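Local coordinates for universal stress protein (Pseudomonas aeruginosa UCBPP-PA14, PDB 7MQ5) that is of unknown function but belongs to the universal stress protein family, whose members are generally linked to bacterial survival under stress, at residues Glu20-Arg26 with Thr126-Trp132; His39-Cys43 with Thr80-Glu84; Ile93-His97 with Asp112-Leu116; Gly135-Val141 with Ala170-Ser176. All coordinates share one frame; numbering follows the deposited sequence. Where two conformers were deposited one is given.

How the contacts relate
From the N terminus, the chain enters contact 1 at Glu20-Arg26 and returns to it only at Thr126-Trp132, about a hundred residues later. Contacts 2 and 3 both form within that long loop, one after the other. Contact 2 ties strand 37-43 to helix 77-88. Contact 3 ties strand 92-96 to helix 110-118. Contacts 2 and 3 meet where Ile81 packs on Leu115 and Ile93. Contact 1 touches contact 3 through backbone pairing of Thr126 with Lys95 and His97. Contact 4 opens after contact 1 has closed and pairs two strands in the other half of the same sheet, its centre about 30 Å from that of contact 2.

Contact 1: Glu20-Arg26 with Thr126-Trp132; sequences EGLALKR and TKTARPW
Arg26 reaches from the first turns of helix 22-34 into the loop after strand 123-126 and holds it by its backbone. Arg26 NH1 and NH2 both donate to Arg130 O, each at 2.9 Å. The approach is end-on, and the oxygen lies near the guanidinium plane, 11° out of it. The chain of Arg26 bends at chi2 (-44°), which lays CD over a face of the Trp132 indole. Arg26 CD stands 3.9 Å from the centroid of the Trp132 five-membered ring, a CH-pi contact. The guanidinium and indole planes are 37° apart, so this is not a flat stack. Arg26 NE and Trp132 NE1 come within 3.1 Å of each other, but both are donors. Asp270 OD2 pairs with both, a salt bridge to Arg26 NE and a hydrogen bond from Trp132 NE1, which probably draws the two donors together. Trp132 NE1 lies over one face of the guanidinium, near its rim, and Leu22 CD1 over the opposite face. Nearer the helix, Arg26 CG packs on Thr126 CG2 at 3.6 Å.

The looser side, at the start of the helix, is the one open to solvent: Glu20 and Ala129 are both exposed. Leu22 CD2 lies 4.1 Å from Ala129 CB. Glu20 only brushes the loop, OE2 to Ala129 CB at 3.4 Å; its OE1 is bonded to Gln96. Ala129 lies within an ST turn, in which Thr128 OG1 accepts from Arg130 N.

Around the contact, Ala23 and Thr126 rest on Ile94 of strand 92-96. Trp132 also packs on Leu29 and Ile30, farther along helix 22-34, while Asp270 begins the neighbouring strand 270-274.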
loop_
_atom_site.group_PDB
_atom_site.type_symbol
_atom_site.label_atom_id
_atom_site.label_comp_id
_atom_site.label_asym_id
_atom_site.label_seq_id
_atom_site.Cartn_x
_atom_site.Cartn_y
_atom_site.Cartn_z
ATOM N N GLU A 20 -18.995 6.924 -0.208
ATOM C CA GLU A 20 -18.281 5.714 0.262
ATOM C C GLU A 20 -17.326 6.142 1.375
ATOM O O GLU A 20 -16.960 7.339 1.429
ATOM C CB GLU A 20 -17.529 5.010 -0.871
ATOM C CG GLU A 20 -18.443 4.325 -1.882
ATOM C CD GLU A 20 -17.692 3.457 -2.878
ATOM O OE1 GLU A 20 -16.515 3.764 -3.139
ATOM O OE2 GLU A 20 -18.268 2.455 -3.356
ATOM N N GLY A 21 -17.029 5.210 2.271
ATOM C CA GLY A 21 -16.070 5.437 3.360
ATOM C C GLY A 21 -15.156 4.242 3.450
ATOM O O GLY A 21 -15.076 3.642 4.524
ATOM N N LEU A 22 -14.464 3.921 2.359
ATOM C CA LEU A 22 -13.668 2.669 2.391
ATOM C C LEU A 22 -12.427 2.836 3.265
ATOM O O LEU A 22 -11.954 1.810 3.756
ATOM C CB LEU A 22 -13.312 2.185 0.978
ATOM C CG LEU A 22 -14.307 1.216 0.324
ATOM C CD1 LEU A 22 -14.462 -0.070 1.122
ATOM C CD2 LEU A 22 -15.657 1.854 0.132
ATOM N N ALA A 23 -11.874 4.046 3.413
ATOM C CA ALA A 23 -10.655 4.154 4.262
ATOM C C ALA A 23 -10.963 3.656 5.678
ATOM O O ALA A 23 -10.203 2.839 6.228
ATOM C CB ALA A 23 -10.119 5.562 4.265
ATOM N N LEU A 24 -12.070 4.114 6.248
ATOM C CA LEU A 24 -12.411 3.676 7.623
ATOM C C LEU A 24 -12.794 2.192 7.637
ATOM O O LEU A 24 -12.492 1.516 8.620
ATOM C CB LEU A 24 -13.539 4.543 8.181
ATOM C CG LEU A 24 -13.930 4.258 9.630
ATOM C CD1 LEU A 24 -12.735 4.372 10.581
ATOM C CD2 LEU A 24 -15.044 5.205 10.038
ATOM N N LYS A 25 -13.457 1.695 6.588
ATOM C CA LYS A 25 -13.807 0.244 6.588
ATOM C C LYS A 25 -12.521 -0.596 6.626
ATOM O O LYS A 25 -12.456 -1.563 7.414
ATOM C CB LYS A 25 -14.688 -0.098 5.384
ATOM C CG LYS A 25 -16.129 0.379 5.511
ATOM C CD LYS A 25 -16.989 0.065 4.311
ATOM C CE LYS A 25 -18.461 0.298 4.579
ATOM N NZ LYS A 25 -18.971 -0.629 5.616
ATOM N N ARG A 26 -11.533 -0.271 5.793
ATOM C CA ARG A 26 -10.290 -1.082 5.839
ATOM C C ARG A 26 -9.626 -0.922 7.216
ATOM O O ARG A 26 -9.109 -1.915 7.747
ATOM C CB ARG A 26 -9.264 -0.661 4.785
ATOM C CG ARG A 26 -9.749 -0.620 3.350
ATOM C CD ARG A 26 -10.590 -1.777 2.917
ATOM N NE ARG A 26 -10.694 -1.804 1.474
ATOM C CZ ARG A 26 -11.582 -2.508 0.796
ATOM N NH1 ARG A 26 -11.540 -2.510 -0.524
ATOM N NH2 ARG A 26 -12.523 -3.188 1.424
ATOM N N THR A 126 -7.029 2.953 -1.238
ATOM C CA THR A 126 -8.145 2.055 -1.512
ATOM C C THR A 126 -8.761 2.435 -2.860
ATOM O O THR A 126 -9.044 3.619 -3.080
ATOM C CB THR A 126 -9.152 1.989 -0.353
ATOM O OG1 THR A 126 -9.992 3.145 -0.305
ATOM C CG2 THR A 126 -8.482 1.814 0.992
ATOM N N LYS A 127 -8.942 1.447 -3.740
ATOM C CA LYS A 127 -9.464 1.725 -5.100
ATOM C C LYS A 127 -10.720 0.916 -5.419
ATOM O O LYS A 127 -11.312 1.171 -6.481
ATOM C CB LYS A 127 -8.394 1.447 -6.158
ATOM C CG LYS A 127 -7.098 2.231 -5.982
ATOM C CD LYS A 127 -6.137 2.096 -7.143
ATOM C CE LYS A 127 -6.551 2.931 -8.331
ATOM N NZ LYS A 127 -5.642 2.742 -9.486
ATOM N N THR A 128 -11.095 -0.034 -4.571
ATOM C CA THR A 128 -12.290 -0.869 -4.837
ATOM C C THR A 128 -13.172 -0.867 -3.592
ATOM O O THR A 128 -12.645 -0.693 -2.490
ATOM C CB THR A 128 -11.906 -2.299 -5.244
ATOM O OG1 THR A 128 -13.107 -3.021 -5.534
ATOM C CG2 THR A 128 -11.116 -3.041 -4.185
ATOM N N ALA A 129 -14.474 -1.050 -3.783
ATOM C CA ALA A 129 -15.407 -1.155 -2.640
ATOM C C ALA A 129 -15.571 -2.618 -2.232
ATOM O O ALA A 129 -16.243 -2.871 -1.218
ATOM C CB ALA A 129 -16.736 -0.551 -2.992
ATOM N N ARG A 130 -14.985 -3.543 -2.990
ATOM C CA ARG A 130 -15.124 -4.973 -2.624
ATOM C C ARG A 130 -14.538 -5.212 -1.236
ATOM O O ARG A 130 -13.488 -4.672 -0.904
ATOM C CB ARG A 130 -14.402 -5.853 -3.639
ATOM C CG ARG A 130 -15.055 -5.887 -5.011
ATOM C CD ARG A 130 -14.191 -6.732 -5.922
ATOM N NE ARG A 130 -12.996 -6.007 -6.344
ATOM C CZ ARG A 130 -11.796 -6.552 -6.542
ATOM N NH1 ARG A 130 -11.583 -7.823 -6.256
ATOM N NH2 ARG A 130 -10.796 -5.802 -6.960
ATOM N N PRO A 131 -15.176 -6.049 -0.389
ATOM C CA PRO A 131 -14.594 -6.372 0.910
ATOM C C PRO A 131 -13.294 -7.176 0.744
ATOM O O PRO A 131 -13.145 -7.914 -0.205
ATOM C CB PRO A 131 -15.680 -7.223 1.590
ATOM C CG PRO A 131 -16.479 -7.791 0.441
ATOM C CD PRO A 131 -16.471 -6.706 -0.616
ATOM N N TRP A 132 -12.372 -7.021 1.681
ATOM C CA TRP A 132 -11.145 -7.856 1.643
ATOM C C TRP A 132 -11.438 -9.304 2.035
ATOM O O TRP A 132 -10.749 -10.187 1.530
ATOM C CB TRP A 132 -10.122 -7.303 2.621
ATOM C CG TRP A 132 -9.407 -6.085 2.150
ATOM C CD1 TRP A 132 -9.707 -5.283 1.086
ATOM C CD2 TRP A 132 -8.303 -5.470 2.822
ATOM N NE1 TRP A 132 -8.815 -4.249 1.017
ATOM C CE2 TRP A 132 -7.963 -4.319 2.083
ATOM C CE3 TRP A 132 -7.576 -5.774 3.978
ATOM C CZ2 TRP A 132 -6.904 -3.488 2.451
ATOM C CZ3 TRP A 132 -6.526 -4.960 4.333
ATOM C CH2 TRP A 132 -6.206 -3.829 3.584
#

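Contact 2: His39-Cys43 with Thr80-Glu84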
loop_
_atom_site.group_PDB
_atom_site.type_symbol
_atom_site.label_atom_id
_atom_site.label_comp_id
_atom_site.label_asym_id
_atom_site.label_seq_id
_atom_site.Cartn_x
_atom_site.Cartn_y
_atom_site.Cartn_z
ATOM N N HIS A 39 -6.311 6.988 14.165
ATOM C CA HIS A 39 -6.397 8.466 14.203
ATOM C C HIS A 39 -7.156 8.920 12.961
ATOM O O HIS A 39 -6.662 8.730 11.835
ATOM C CB HIS A 39 -5.019 9.100 14.297
ATOM C CG HIS A 39 -5.099 10.583 14.428
ATOM N ND1 HIS A 39 -5.560 11.182 15.582
ATOM C CD2 HIS A 39 -4.791 11.579 13.569
ATOM C CE1 HIS A 39 -5.518 12.490 15.420
ATOM N NE2 HIS A 39 -5.052 12.757 14.196
ATOM N N LEU A 40 -8.340 9.482 13.167
ATOM C CA LEU A 40 -9.199 9.921 12.044
ATOM C C LEU A 40 -8.914 11.389 11.739
ATOM O O LEU A 40 -9.036 12.231 12.649
ATOM C CB LEU A 40 -10.673 9.733 12.406
ATOM C CG LEU A 40 -11.063 8.409 13.060
ATOM C CD1 LEU A 40 -12.569 8.326 13.250
ATOM C CD2 LEU A 40 -10.556 7.217 12.269
ATOM N N LEU A 41 -8.620 11.684 10.482
ATOM C CA LEU A 41 -8.251 13.057 10.082
ATOM C C LEU A 41 -9.184 13.555 8.986
ATOM O O LEU A 41 -9.332 12.870 7.959
ATOM C CB LEU A 41 -6.806 13.062 9.573
ATOM C CG LEU A 41 -6.338 14.353 8.899
ATOM C CD1 LEU A 41 -6.249 15.491 9.909
ATOM C CD2 LEU A 41 -5.011 14.145 8.177
ATOM N N VAL A 42 -9.751 14.742 9.196
ATOM C CA VAL A 42 -10.468 15.469 8.113
ATOM C C VAL A 42 -9.572 16.644 7.711
ATOM O O VAL A 42 -9.204 17.430 8.591
ATOM C CB VAL A 42 -11.872 15.939 8.527
ATOM C CG1 VAL A 42 -12.481 16.820 7.445
ATOM C CG2 VAL A 42 -12.781 14.766 8.845
ATOM N N CYS A 43 -9.258 16.743 6.425
ATOM C CA CYS A 43 -8.393 17.821 5.898
ATOM C C CYS A 43 -9.278 18.909 5.294
ATOM O O CYS A 43 -9.692 18.772 4.133
ATOM C CB CYS A 43 -7.429 17.283 4.853
ATOM S SG CYS A 43 -6.364 15.969 5.483
ATOM N N THR A 80 -1.033 18.205 4.582
ATOM C CA THR A 80 -1.826 18.099 5.832
ATOM C C THR A 80 -1.774 16.651 6.341
ATOM O O THR A 80 -1.557 16.419 7.548
ATOM C CB THR A 80 -3.266 18.559 5.600
ATOM O OG1 THR A 80 -3.262 19.911 5.148
ATOM C CG2 THR A 80 -4.098 18.449 6.851
ATOM N N ILE A 81 -1.933 15.705 5.423
ATOM C CA ILE A 81 -1.884 14.266 5.795
ATOM C C ILE A 81 -0.502 13.905 6.353
ATOM O O ILE A 81 -0.432 13.259 7.415
ATOM C CB ILE A 81 -2.244 13.405 4.574
ATOM C CG1 ILE A 81 -3.678 13.688 4.129
ATOM C CG2 ILE A 81 -2.027 11.936 4.875
ATOM C CD1 ILE A 81 -4.036 13.124 2.785
ATOM N N ILE A 82 0.573 14.275 5.653
ATOM C CA ILE A 82 1.927 13.898 6.154
ATOM C C ILE A 82 2.214 14.613 7.484
ATOM O O ILE A 82 2.777 13.967 8.386
ATOM C CB ILE A 82 2.986 14.146 5.067
ATOM C CG1 ILE A 82 2.773 13.172 3.905
ATOM C CG2 ILE A 82 4.395 14.057 5.637
ATOM C CD1 ILE A 82 3.574 13.482 2.670
ATOM N N ALA A 83 1.808 15.875 7.635
ATOM C CA ALA A 83 2.052 16.557 8.928
ATOM C C ALA A 83 1.323 15.806 10.050
ATOM O O ALA A 83 1.863 15.721 11.173
ATOM C CB ALA A 83 1.630 18.004 8.867
ATOM N N GLU A 84 0.123 15.303 9.773
ATOM C CA GLU A 84 -0.630 14.573 10.824
ATOM C C GLU A 84 0.063 13.240 11.133
ATOM O O GLU A 84 0.120 12.837 12.310
ATOM C CB GLU A 84 -2.081 14.360 10.403
ATOM C CG GLU A 84 -2.992 14.122 11.585
ATOM C CD GLU A 84 -3.284 15.371 12.406
ATOM O OE1 GLU A 84 -2.798 16.488 12.043
ATOM O OE2 GLU A 84 -4.025 15.234 13.391
#
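Strand 39-43 and helix 80-84 run nearly antiparallel, at 150°, with their short axes 9.5 Å apart at closest approach. Three strand residues, His39, Leu41 and Cys43, direct their side chains toward the helix.

The polar link lies at the His39 end. His39 NE2 donates to Glu84 OE2 at 2.8 Å, with an N-H...O angle of 157°. The oxygen sits at the ring edge and is met on its anti lone pair, away from OE1. Ring and carboxylate are nearly coplanar. The bend of Glu84 at chi2 (74°) turns the carboxylate to the ring. The same OE2 accepts from Asn70, and His39 ND1 is bonded to Ser68. The ring is therefore held at both nitrogens, and a buried carboxylate oxygen has two partners.

Next to this pair the contact is apolar. Leu41 CD2 fits against Glu84 CB at 3.7 Å and reaches Ile81 CA at 3.9 Å. Its CD1 lies beside the Glu84 carboxylate carbon. At the far end, Cys43 SG touches both Thr80 CG2, at 3.6 Å, and Ile81 CG1, at 3.8 Å.

Ile81 continues inward to Leu11 of strand 9-13. A helix antiparallel to a strand in the parallel part of the sheet is consistent with the layered alpha/beta fold of the HUP clan.

Contact 3: Ile93-His97 with Asp112-Leu116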
loop_
_atom_site.group_PDB
_atom_site.type_symbol
_atom_site.label_atom_id
_atom_site.label_comp_id
_atom_site.label_asym_id
_atom_site.label_seq_id
_atom_site.Cartn_x
_atom_site.Cartn_y
_atom_site.Cartn_z
ATOM N N ILE A 93 -0.779 5.046 6.485
ATOM C CA ILE A 93 -1.814 6.019 6.052
ATOM C C ILE A 93 -2.795 5.261 5.161
ATOM O O ILE A 93 -2.333 4.581 4.233
ATOM C CB ILE A 93 -1.181 7.195 5.297
ATOM C CG1 ILE A 93 -0.209 7.972 6.183
ATOM C CG2 ILE A 93 -2.254 8.096 4.706
ATOM C CD1 ILE A 93 0.676 8.944 5.434
ATOM N N ILE A 94 -4.088 5.390 5.431
ATOM C CA ILE A 94 -5.137 4.801 4.564
ATOM C C ILE A 94 -5.928 5.958 3.959
ATOM O O ILE A 94 -6.465 6.807 4.707
ATOM C CB ILE A 94 -6.057 3.829 5.308
ATOM C CG1 ILE A 94 -5.260 2.746 6.040
ATOM C CG2 ILE A 94 -7.081 3.245 4.338
ATOM C CD1 ILE A 94 -6.134 1.756 6.784
ATOM N N LYS A 95 -5.989 5.981 2.627
ATOM C CA LYS A 95 -6.762 7.022 1.923
ATOM C C LYS A 95 -7.504 6.383 0.751
ATOM O O LYS A 95 -6.909 5.570 0.016
ATOM C CB LYS A 95 -5.844 8.135 1.425
ATOM C CG LYS A 95 -6.624 9.248 0.756
ATOM C CD LYS A 95 -5.833 10.453 0.335
ATOM C CE LYS A 95 -6.708 11.459 -0.398
ATOM N NZ LYS A 95 -7.237 10.919 -1.682
ATOM N N GLN A 96 -8.752 6.780 0.562
ATOM C CA GLN A 96 -9.522 6.281 -0.591
ATOM C C GLN A 96 -9.227 7.130 -1.827
ATOM O O GLN A 96 -9.154 8.370 -1.746
ATOM C CB GLN A 96 -11.016 6.287 -0.275
ATOM C CG GLN A 96 -11.865 5.824 -1.447
ATOM C CD GLN A 96 -13.292 5.479 -1.089
ATOM O OE1 GLN A 96 -13.755 5.646 0.044
ATOM N NE2 GLN A 96 -14.009 4.993 -2.084
ATOM N N HIS A 97 -9.084 6.443 -2.948
ATOM C CA HIS A 97 -8.890 7.072 -4.268
ATOM C C HIS A 97 -10.229 7.534 -4.834
ATOM O O HIS A 97 -11.170 6.720 -4.884
ATOM C CB HIS A 97 -8.258 6.055 -5.211
ATOM C CG HIS A 97 -8.273 6.468 -6.636
ATOM N ND1 HIS A 97 -8.891 5.712 -7.608
ATOM C CD2 HIS A 97 -7.745 7.542 -7.250
ATOM C CE1 HIS A 97 -8.738 6.307 -8.775
ATOM N NE2 HIS A 97 -8.030 7.434 -8.583
ATOM N N ASP A 112 -2.723 12.854 -4.854
ATOM C CA ASP A 112 -2.481 11.451 -4.416
ATOM C C ASP A 112 -1.026 11.075 -4.726
ATOM O O ASP A 112 -0.367 10.412 -3.909
ATOM C CB ASP A 112 -3.352 10.448 -5.184
ATOM C CG ASP A 112 -4.836 10.383 -4.858
ATOM O OD1 ASP A 112 -5.188 10.693 -3.711
ATOM O OD2 ASP A 112 -5.633 9.971 -5.776
ATOM N N TRP A 113 -0.541 11.477 -5.897
ATOM C CA TRP A 113 0.854 11.155 -6.280
ATOM C C TRP A 113 1.844 11.847 -5.339
ATOM O O TRP A 113 2.857 11.219 -4.990
ATOM C CB TRP A 113 1.099 11.469 -7.756
ATOM C CG TRP A 113 0.754 10.302 -8.627
ATOM C CD1 TRP A 113 -0.246 10.170 -9.547
ATOM C CD2 TRP A 113 1.383 9.014 -8.538
ATOM N NE1 TRP A 113 -0.217 8.907 -10.088
ATOM C CE2 TRP A 113 0.740 8.165 -9.453
ATOM C CE3 TRP A 113 2.408 8.505 -7.737
ATOM C CZ2 TRP A 113 1.153 6.847 -9.646
ATOM C CZ3 TRP A 113 2.788 7.192 -7.895
ATOM C CH2 TRP A 113 2.171 6.382 -8.845
ATOM N N LYS A 114 1.572 13.082 -4.926
ATOM C CA LYS A 114 2.504 13.776 -4.002
ATOM C C LYS A 114 2.476 13.070 -2.641
ATOM O O LYS A 114 3.533 12.943 -2.018
ATOM C CB LYS A 114 2.150 15.260 -3.931
ATOM C CG LYS A 114 2.499 16.020 -5.204
ATOM C CD LYS A 114 2.126 17.480 -5.192
ATOM C CE LYS A 114 2.531 18.182 -6.471
ATOM N NZ LYS A 114 2.070 19.584 -6.479
ATOM N N LEU A 115 1.304 12.605 -2.216
ATOM C CA LEU A 115 1.224 11.849 -0.944
ATOM C C LEU A 115 2.092 10.590 -1.060
ATOM O O LEU A 115 2.871 10.289 -0.137
ATOM C CB LEU A 115 -0.232 11.472 -0.653
ATOM C CG LEU A 115 -0.435 10.555 0.548
ATOM C CD1 LEU A 115 0.070 11.203 1.820
ATOM C CD2 LEU A 115 -1.894 10.157 0.675
ATOM N N LEU A 116 1.928 9.845 -2.147
ATOM C CA LEU A 116 2.711 8.591 -2.292
ATOM C C LEU A 116 4.211 8.864 -2.397
ATOM O O LEU A 116 5.001 8.063 -1.898
ATOM C CB LEU A 116 2.236 7.841 -3.532
ATOM C CG LEU A 116 0.849 7.226 -3.420
ATOM C CD1 LEU A 116 0.426 6.620 -4.740
ATOM C CD2 LEU A 116 0.793 6.192 -2.310
#
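Strand 93-96 and helix 112-116 run almost antiparallel, 167° between their directions, and the axes of these short segments come no closer than 11.4 Å. The backbones come nearer at the end of the strand, where the CA atoms of His97 and Asp112 are 7.8 Å apart. Long side chains bridge the rest.

Lys95 is the main link. Its chain is extended as far as CE and then turns at chi4 (-64°), which brings NZ onto Asp112 OD1. This salt bridge, Lys95 NZ to Asp112 OD1, measures 2.9 Å and meets the oxygen nearly along its C-O bond. Lys95 NZ also donates to Gln96 O, the carbonyl of the next residue, at 3.2 Å. The ammonium thus has two oxygen partners in a buried setting, and the nearby carboxylate probably offsets its charge.

Strand 92-96, helix 110-118 and strand 123-126 form a beta-alpha-beta unit. The salt bridge spans its first two elements, close to the point where the chain leaves the strand.

The second carboxylate oxygen of Asp112 faces His97. Asp112 OD2 lies at the edge of the His97 ring, 3.5 Å from His97 CD2, with ring and carboxylate turned 58° apart. The polar end of the ring is directed to another partner, NE2 donating to Ile107 O in the connecting loop.

Leu115 makes the apolar part of the contact. Leu115 CD2 touches the aliphatic part of Lys95 at CD, 4.0 Å away. Leu115 CD1 meets Ile93 CD1 at 4.3 Å. Ile81 of helix 77-88 packs against both Leu115 and Ile93, and the Asp112 side chain also touches Met125 of strand 123-126.

Contact 4: Gly135-Val141 with Ala170-Ser176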
loop_
_atom_site.group_PDB
_atom_site.type_symbol
_atom_site.label_atom_id
_atom_site.label_comp_id
_atom_site.label_asym_id
_atom_site.label_seq_id
_atom_site.Cartn_x
_atom_site.Cartn_y
_atom_site.Cartn_z
ATOM N N GLY A 135 -11.017 -12.604 -0.039
ATOM C CA GLY A 135 -10.514 -12.295 -1.391
ATOM C C GLY A 135 -9.120 -12.834 -1.663
ATOM O O GLY A 135 -8.659 -13.752 -0.957
ATOM N N LYS A 136 -8.471 -12.273 -2.676
ATOM C CA LYS A 136 -7.092 -12.663 -3.062
ATOM C C LYS A 136 -6.165 -11.459 -2.896
ATOM O O LYS A 136 -6.499 -10.352 -3.362
ATOM C CB LYS A 136 -7.072 -13.215 -4.486
ATOM C CG LYS A 136 -7.909 -14.477 -4.646
ATOM C CD LYS A 136 -7.756 -15.147 -5.984
ATOM C CE LYS A 136 -8.642 -16.369 -6.120
ATOM N NZ LYS A 136 -8.597 -16.938 -7.485
ATOM N N ILE A 137 -5.042 -11.690 -2.234
ATOM C CA ILE A 137 -3.997 -10.667 -1.974
ATOM C C ILE A 137 -2.821 -10.985 -2.897
ATOM O O ILE A 137 -2.351 -12.130 -2.874
ATOM C CB ILE A 137 -3.564 -10.704 -0.496
ATOM C CG1 ILE A 137 -4.760 -10.779 0.463
ATOM C CG2 ILE A 137 -2.621 -9.542 -0.184
ATOM C CD1 ILE A 137 -5.785 -9.681 0.292
ATOM N N LEU A 138 -2.365 -9.993 -3.651
ATOM C CA LEU A 138 -1.266 -10.194 -4.613
ATOM C C LEU A 138 -0.032 -9.409 -4.172
ATOM O O LEU A 138 -0.141 -8.211 -3.953
ATOM C CB LEU A 138 -1.715 -9.737 -6.001
ATOM C CG LEU A 138 -0.673 -9.885 -7.104
ATOM C CD1 LEU A 138 -0.269 -11.344 -7.304
ATOM C CD2 LEU A 138 -1.216 -9.281 -8.383
ATOM N N ALA A 139 1.099 -10.090 -4.046
ATOM C CA ALA A 139 2.396 -9.443 -3.747
ATOM C C ALA A 139 3.207 -9.376 -5.042
ATOM O O ALA A 139 3.316 -10.406 -5.720
ATOM C CB ALA A 139 3.132 -10.224 -2.688
ATOM N N ALA A 140 3.790 -8.220 -5.362
ATOM C CA ALA A 140 4.618 -8.060 -6.576
ATOM C C ALA A 140 6.096 -7.995 -6.183
ATOM O O ALA A 140 6.478 -7.108 -5.416
ATOM C CB ALA A 140 4.205 -6.824 -7.338
ATOM N N VAL A 141 6.892 -8.920 -6.705
ATOM C CA VAL A 141 8.355 -8.957 -6.448
ATOM C C VAL A 141 9.091 -9.225 -7.770
ATOM O O VAL A 141 8.436 -9.322 -8.837
ATOM C CB VAL A 141 8.669 -10.037 -5.399
ATOM C CG1 VAL A 141 7.957 -9.775 -4.077
ATOM C CG2 VAL A 141 8.338 -11.425 -5.934
ATOM N N ALA A 170 -8.085 -14.400 3.651
ATOM C CA ALA A 170 -7.925 -14.309 2.187
ATOM C C ALA A 170 -6.767 -15.219 1.775
ATOM O O ALA A 170 -6.057 -15.747 2.664
ATOM C CB ALA A 170 -7.665 -12.860 1.801
ATOM N N THR A 171 -6.588 -15.402 0.472
ATOM C CA THR A 171 -5.461 -16.222 -0.014
ATOM C C THR A 171 -4.382 -15.299 -0.576
ATOM O O THR A 171 -4.705 -14.216 -1.081
ATOM C CB THR A 171 -5.936 -17.277 -1.014
ATOM O OG1 THR A 171 -6.669 -16.654 -2.060
ATOM C CG2 THR A 171 -6.820 -18.314 -0.364
ATOM N N LEU A 172 -3.140 -15.739 -0.456
ATOM C CA LEU A 172 -1.950 -14.985 -0.890
ATOM C C LEU A 172 -1.405 -15.551 -2.207
ATOM O O LEU A 172 -1.277 -16.778 -2.346
ATOM C CB LEU A 172 -0.911 -15.080 0.228
ATOM C CG LEU A 172 0.440 -14.436 -0.063
ATOM C CD1 LEU A 172 0.287 -12.942 -0.273
ATOM C CD2 LEU A 172 1.424 -14.739 1.060
ATOM N N HIS A 173 -1.061 -14.654 -3.121
ATOM C CA HIS A 173 -0.529 -14.944 -4.468
ATOM C C HIS A 173 0.671 -14.027 -4.700
ATOM O O HIS A 173 0.688 -12.916 -4.136
ATOM C CB HIS A 173 -1.661 -14.789 -5.504
ATOM C CG HIS A 173 -2.929 -15.497 -5.100
ATOM N ND1 HIS A 173 -3.307 -16.730 -5.603
ATOM C CD2 HIS A 173 -3.869 -15.167 -4.178
ATOM C CE1 HIS A 173 -4.431 -17.115 -5.034
ATOM N NE2 HIS A 173 -4.796 -16.172 -4.142
ATOM N N VAL A 174 1.618 -14.466 -5.518
ATOM C CA VAL A 174 2.827 -13.656 -5.823
ATOM C C VAL A 174 3.020 -13.567 -7.336
ATOM O O VAL A 174 2.885 -14.587 -8.009
ATOM C CB VAL A 174 4.073 -14.273 -5.166
ATOM C CG1 VAL A 174 5.328 -13.478 -5.486
ATOM C CG2 VAL A 174 3.897 -14.425 -3.666
ATOM N N ILE A 175 3.311 -12.370 -7.836
ATOM C CA ILE A 175 3.679 -12.170 -9.267
ATOM C C ILE A 175 5.136 -11.711 -9.297
ATOM O O ILE A 175 5.493 -10.731 -8.608
ATOM C CB ILE A 175 2.740 -11.195 -10.018
ATOM C CG1 ILE A 175 3.189 -10.935 -11.467
ATOM C CG2 ILE A 175 2.590 -9.889 -9.267
ATOM C CD1 ILE A 175 3.295 -12.155 -12.336
ATOM N N SER A 176 5.943 -12.465 -10.030
ATOM C CA SER A 176 7.353 -12.112 -10.287
ATOM C C SER A 176 7.469 -11.826 -11.776
ATOM O O SER A 176 7.242 -12.746 -12.569
ATOM C CB SER A 176 8.304 -13.200 -9.870
ATOM O OG SER A 176 9.647 -12.810 -10.116
#
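His173 has its CG beside the backbone N (chi1 -48°), and this puts the ring on the sheet face that carries Lys136, beside its chain. His173 NE2 stands 3.6 Å from Lys136 CG. The ring edge is turned to Ile137 O, with that oxygen in plane. Thr171 OG1 lies between its backbone N and carbonyl carbon (chi1 54°), which brings it to His173 NE2 at 2.8 Å. That hydrogen bond, in which either group could be the donor, limits the rotation of the ring. OG1 also lies beside Lys136 CG, the two side chains pointing the same way.

The backbones pair as parallel strands. Six hydrogen bonds run from Thr171 N to Gly135 O at one end to Val141 N to Ile175 O at the other. The shortest include Ile137 N to Thr171 O, 2.8 Å. The strands cross at -27°, the usual twist. With helix 148-167 between them in sequence, they make a beta-alpha-beta unit of the universal stress protein family region.

Leu138, Ala140, His173 and Ile175 share one face. Ile175 CG2 sits 3.8 Å from Leu138 CD1 and 4.0 Å from Ala140 CB. Helix 225-236 packs on this side, through Ile229, Thr232, Ala233 and Leu236. On the other face Val141 CG2 meets Val174 CG1 at 3.7 Å. Helix 148-167 lies there, with Ile164 on Ile137 and Ile157 on Ala139. At the start of the strands Ile137 CG1 meets Ala170 CB at 3.8 Å.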